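Long-range contacts in cytoplasmic export protein 1 (Saccharomyces cerevisiae, PDB 3VWA), which takes part in nuclear tRNA export, binding tRNA and possibly collecting it from export receptors at the nuclear pore complex for delivery to the translation machinery: residues F11-E16 / G31-D36; L38-F43 / F85-R90. All blocks are in the same frame, centred on the assembly; numbering follows the deposited sequence.

Interaction 1: F11-E16 / G31-D36; sequences FPYTIE and GTRKAD
Thr14 and Thr32 form the hydrogen-bonded pair of a short antiparallel join in the N-lobe sheet of the kinase-like domain. Thr14 N meets Thr32 O at 2.9 Å, and Thr32 N returns a longer bond to Thr14 O. Threonine suits this partly exposed face, since its hydroxyl can pair across the strands: Thr14 OG1 and Thr32 OG1 are hydrogen-bonded at 3.1 Å. With chi1 at 61°, Thr14 CG2 stands anti to the carbonyl carbon, where it presses tightly on Lys34 CG at 3.5 Å. Past the strand end, Lys34 N continues the pairing with an almost straight bond to Pro12 O. Gly31 suits its place, since a CB would point into Thr14 O. On the other face, Tyr13 and Arg33 run side by side, with Tyr13 CE1 3.5 Å from Arg33 CG and the ring and guanidinium planes 34° apart. Farther out, Tyr13 OH is hydrogen-bonded to Glu75 OE2, and Val40, Val87 and Phe77 pack against the tyrosine. A leucine here would probably leave the Glu75 carboxylate without its hydroxyl mate and Arg33 CG without its flat neighbour. Pro12 CB sits over the rim of one face of the Tyr13 ring.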
# COMPACT_ATOMS: atom_id res chain seq x y z
N PHE A 11 -26.69 20.42 9.68
CA PHE A 11 -26.42 19.40 8.66
C PHE A 11 -25.49 18.28 9.19
O PHE A 11 -24.42 18.54 9.70
CB PHE A 11 -25.88 20.04 7.38
CG PHE A 11 -25.88 19.11 6.16
CD1 PHE A 11 -24.72 18.90 5.42
CD2 PHE A 11 -27.06 18.48 5.71
CE1 PHE A 11 -24.71 18.09 4.29
CE2 PHE A 11 -27.06 17.65 4.59
CZ PHE A 11 -25.87 17.45 3.88
N PRO A 12 -25.90 17.03 9.05
CA PRO A 12 -25.13 15.90 9.61
C PRO A 12 -23.74 15.62 8.96
O PRO A 12 -23.02 14.74 9.42
CB PRO A 12 -26.05 14.69 9.42
CG PRO A 12 -27.36 15.22 8.94
CD PRO A 12 -27.14 16.60 8.39
N TYR A 13 -23.35 16.36 7.92
CA TYR A 13 -22.13 16.03 7.22
C TYR A 13 -21.35 17.29 6.95
O TYR A 13 -21.93 18.38 6.83
CB TYR A 13 -22.46 15.32 5.90
CG TYR A 13 -23.40 14.12 6.10
CD1 TYR A 13 -22.91 12.88 6.45
CD2 TYR A 13 -24.78 14.26 5.97
CE1 TYR A 13 -23.77 11.79 6.64
CE2 TYR A 13 -25.63 13.20 6.15
CZ TYR A 13 -25.13 11.97 6.50
OH TYR A 13 -25.99 10.90 6.69
N THR A 14 -20.04 17.17 6.90
CA THR A 14 -19.27 18.29 6.37
C THR A 14 -18.98 18.01 4.90
O THR A 14 -18.86 16.86 4.50
CB THR A 14 -17.95 18.47 7.11
OG1 THR A 14 -17.19 17.27 6.95
CG2 THR A 14 -18.21 18.72 8.61
N ILE A 15 -18.84 19.05 4.09
CA ILE A 15 -18.64 18.86 2.67
C ILE A 15 -17.44 19.66 2.27
O ILE A 15 -17.30 20.86 2.61
CB ILE A 15 -19.85 19.35 1.83
CG1 ILE A 15 -21.14 18.66 2.27
CG2 ILE A 15 -19.63 19.16 0.32
CD1 ILE A 15 -22.38 19.39 1.78
N GLU A 16 -16.55 19.02 1.54
CA GLU A 16 -15.40 19.77 1.04
C GLU A 16 -15.84 20.77 -0.01
O GLU A 16 -16.92 20.64 -0.61
CB GLU A 16 -14.32 18.84 0.53
CG GLU A 16 -13.52 18.17 1.64
CD GLU A 16 -12.12 17.92 1.18
OE1 GLU A 16 -11.93 16.90 0.47
OE2 GLU A 16 -11.23 18.75 1.49
N GLY A 31 -16.84 14.15 1.67
CA GLY A 31 -17.31 14.68 2.90
C GLY A 31 -16.99 13.71 4.00
O GLY A 31 -16.35 12.67 3.77
N THR A 32 -17.45 14.05 5.21
CA THR A 32 -17.27 13.20 6.37
C THR A 32 -18.55 13.37 7.15
O THR A 32 -19.13 14.48 7.19
CB THR A 32 -16.08 13.64 7.28
OG1 THR A 32 -16.56 14.56 8.26
CG2 THR A 32 -14.92 14.30 6.52
N ARG A 33 -19.01 12.28 7.74
CA ARG A 33 -20.16 12.29 8.65
C ARG A 33 -19.68 12.89 9.97
O ARG A 33 -18.64 12.47 10.52
CB ARG A 33 -20.70 10.86 8.84
CG ARG A 33 -22.08 10.80 9.50
CD ARG A 33 -22.28 9.49 10.23
NE ARG A 33 -23.12 8.53 9.53
CZ ARG A 33 -22.96 7.20 9.55
NH1 ARG A 33 -23.81 6.44 8.90
NH2 ARG A 33 -21.97 6.63 10.18
N LYS A 34 -20.40 13.91 10.46
CA LYS A 34 -19.89 14.70 11.61
C LYS A 34 -19.74 13.95 12.93
O LYS A 34 -18.62 13.86 13.46
CB LYS A 34 -20.68 16.01 11.81
CG LYS A 34 -19.94 17.16 11.17
CD LYS A 34 -20.51 18.51 11.61
CE LYS A 34 -21.95 18.63 11.17
NZ LYS A 34 -22.23 19.97 10.59
N ALA A 35 -20.84 13.38 13.40
CA ALA A 35 -20.89 12.69 14.69
C ALA A 35 -19.80 11.63 14.74
O ALA A 35 -19.03 11.55 15.68
CB ALA A 35 -22.26 12.07 14.87
N ASP A 36 -19.72 10.89 13.64
CA ASP A 36 -18.82 9.77 13.37
C ASP A 36 -17.39 10.04 12.88
O ASP A 36 -16.48 9.25 13.10
CB ASP A 36 -19.48 8.97 12.24
CG ASP A 36 -19.47 7.51 12.51
OD1 ASP A 36 -20.04 6.75 11.73
OD2 ASP A 36 -18.89 7.14 13.54

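Interaction 2: L38-F43 / F85-R90; sequences LPVTVF and FIVTER
Val42 and Val87 lie alongside each other on one face of two paired antiparallel strands, Val42 CG2 to Val87 CG1 being 4.0 Å, while Val40 CG2 approaches the same Val87 methyl obliquely. The other branch of Val42, CG1, stands anti to the backbone N (chi1 169°), which carries it to Phe85 CD1 at 3.6 Å. Branched valines fill this buried layer closely without long chains, and Tyr13 and Ile15 lie over it. On the opposite face, Phe43 turns its ring edge to Ile86 O and Thr88 OG1, and its ring stacks on Phe147.

Backbone bonds hold the two strands together. Thr88 N gives a nearly straight bond to Thr41 O at 2.8 Å, and Thr41 N bonds to Thr88 O. Two residues on, Phe43 and Ile86 repeat the reciprocal exchange, with Phe43 N 2.8 Å from Ile86 O.

Polar contacts close the far end. Arg90, bent at chi2 and chi3, folds back so that NE donates to Val40 O at 2.8 Å from above the carbonyl plane, while Pro39 CB sits over one guanidinium face, near its rim. Arginine can also reach a third strand, through NH1 to Gly31 O. Arg90 CD presses on Thr41 OG1, which accepts a hydrogen bond from Val91 N. A water links Pro39 O to Arg90 N where the strands part.

This pairing is consistent with strands β3 and β5 of the protein kinase N-lobe, the second of which runs on toward the hinge between lobes.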
# COMPACT_ATOMS: atom_id res chain seq x y z
N LEU A 38 -17.10 9.34 9.89
CA LEU A 38 -17.14 8.38 8.75
C LEU A 38 -17.05 9.10 7.38
O LEU A 38 -17.92 9.89 7.07
CB LEU A 38 -18.43 7.53 8.75
CG LEU A 38 -18.43 6.52 7.59
CD1 LEU A 38 -17.59 5.32 7.94
CD2 LEU A 38 -19.84 6.03 7.27
N PRO A 39 -16.00 8.81 6.56
CA PRO A 39 -15.87 9.36 5.20
C PRO A 39 -17.07 9.05 4.32
O PRO A 39 -17.49 7.92 4.25
CB PRO A 39 -14.64 8.63 4.64
CG PRO A 39 -13.84 8.27 5.85
CD PRO A 39 -14.90 7.87 6.85
N VAL A 40 -17.61 10.06 3.65
CA VAL A 40 -18.79 9.85 2.82
C VAL A 40 -18.62 10.60 1.52
O VAL A 40 -17.73 11.41 1.36
CB VAL A 40 -20.07 10.40 3.52
CG1 VAL A 40 -20.32 9.71 4.87
CG2 VAL A 40 -19.97 11.92 3.71
N THR A 41 -19.49 10.32 0.59
CA THR A 41 -19.50 11.10 -0.65
C THR A 41 -20.86 11.73 -0.73
O THR A 41 -21.86 11.07 -0.54
CB THR A 41 -19.29 10.19 -1.88
OG1 THR A 41 -17.92 9.82 -1.87
CG2 THR A 41 -19.59 10.92 -3.19
N VAL A 42 -20.86 13.02 -1.03
CA VAL A 42 -22.05 13.81 -1.13
C VAL A 42 -22.29 14.20 -2.60
O VAL A 42 -21.47 14.88 -3.26
CB VAL A 42 -21.87 15.08 -0.24
CG1 VAL A 42 -22.98 16.08 -0.52
CG2 VAL A 42 -21.77 14.71 1.25
N PHE A 43 -23.42 13.74 -3.14
CA PHE A 43 -23.83 14.14 -4.48
C PHE A 43 -24.83 15.31 -4.37
O PHE A 43 -25.92 15.21 -3.76
CB PHE A 43 -24.48 12.99 -5.24
CG PHE A 43 -23.51 11.91 -5.63
CD1 PHE A 43 -22.79 11.99 -6.84
CD2 PHE A 43 -23.37 10.76 -4.83
CE1 PHE A 43 -21.93 10.93 -7.20
CE2 PHE A 43 -22.51 9.74 -5.20
CZ PHE A 43 -21.80 9.83 -6.38
N PHE A 85 -29.33 16.66 -1.85
CA PHE A 85 -28.21 15.73 -1.73
C PHE A 85 -28.63 14.29 -1.68
O PHE A 85 -29.72 13.94 -1.22
CB PHE A 85 -27.41 15.97 -0.46
CG PHE A 85 -26.90 17.38 -0.28
CD1 PHE A 85 -26.02 17.95 -1.22
CD2 PHE A 85 -27.22 18.12 0.87
CE1 PHE A 85 -25.49 19.23 -1.03
CE2 PHE A 85 -26.71 19.43 1.05
CZ PHE A 85 -25.84 19.98 0.10
N ILE A 86 -27.72 13.45 -2.18
CA ILE A 86 -27.68 12.03 -1.89
C ILE A 86 -26.32 11.76 -1.26
O ILE A 86 -25.23 11.99 -1.86
CB ILE A 86 -27.88 11.17 -3.16
CG1 ILE A 86 -29.21 11.51 -3.87
CG2 ILE A 86 -27.77 9.69 -2.81
CD1 ILE A 86 -29.37 10.91 -5.27
N VAL A 87 -26.35 11.25 -0.04
CA VAL A 87 -25.12 10.99 0.70
C VAL A 87 -24.86 9.49 0.78
O VAL A 87 -25.75 8.71 1.23
CB VAL A 87 -25.13 11.62 2.11
CG1 VAL A 87 -23.73 11.60 2.70
CG2 VAL A 87 -25.63 13.07 2.06
N THR A 88 -23.68 9.08 0.32
CA THR A 88 -23.40 7.61 0.18
C THR A 88 -22.14 7.29 0.89
O THR A 88 -21.44 8.21 1.34
CB THR A 88 -23.17 7.18 -1.30
OG1 THR A 88 -21.99 7.84 -1.80
CG2 THR A 88 -24.37 7.52 -2.15
N GLU A 89 -21.82 6.00 0.98
CA GLU A 89 -20.46 5.62 1.41
C GLU A 89 -19.42 6.32 0.49
O GLU A 89 -19.70 6.73 -0.62
CB GLU A 89 -20.23 4.09 1.44
CG GLU A 89 -21.41 3.22 1.85
CD GLU A 89 -21.09 2.18 2.95
OE1 GLU A 89 -20.78 1.00 2.66
OE2 GLU A 89 -21.16 2.56 4.14
N ARG A 90 -18.22 6.52 0.99
CA ARG A 90 -17.23 7.17 0.21
C ARG A 90 -17.01 6.34 -1.04
O ARG A 90 -16.68 5.15 -0.97
CB ARG A 90 -15.92 7.26 0.99
CG ARG A 90 -14.85 8.04 0.23
CD ARG A 90 -15.28 9.47 -0.12
NE ARG A 90 -15.18 10.39 1.02
CZ ARG A 90 -14.04 10.93 1.45
NH1 ARG A 90 -14.06 11.75 2.51
NH2 ARG A 90 -12.88 10.66 0.83
O HOH W 1 -18.24 5.28 3.78

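How the interactions relate
From the N terminus the chain lays down 11-16, passes through the short strand 21-22, and returns along strand 26-33, so that interaction 1 closes a compact loop. A turn then leads into strand 39-45; there the probable Arg33 N to Leu38 O bond, 2.7 Å long, ties the two contacts together. The chain next makes a wider excursion through helix 52-64 and strand 73-77 before 85-90 closes interaction 2. The contacts follow in series, neither nested nor crossed. Strands 26-33 and 39-45 are neighbours, which places both contacts in one sheet. Phe11, at the start of the first contact, packs against Phe85 of the second.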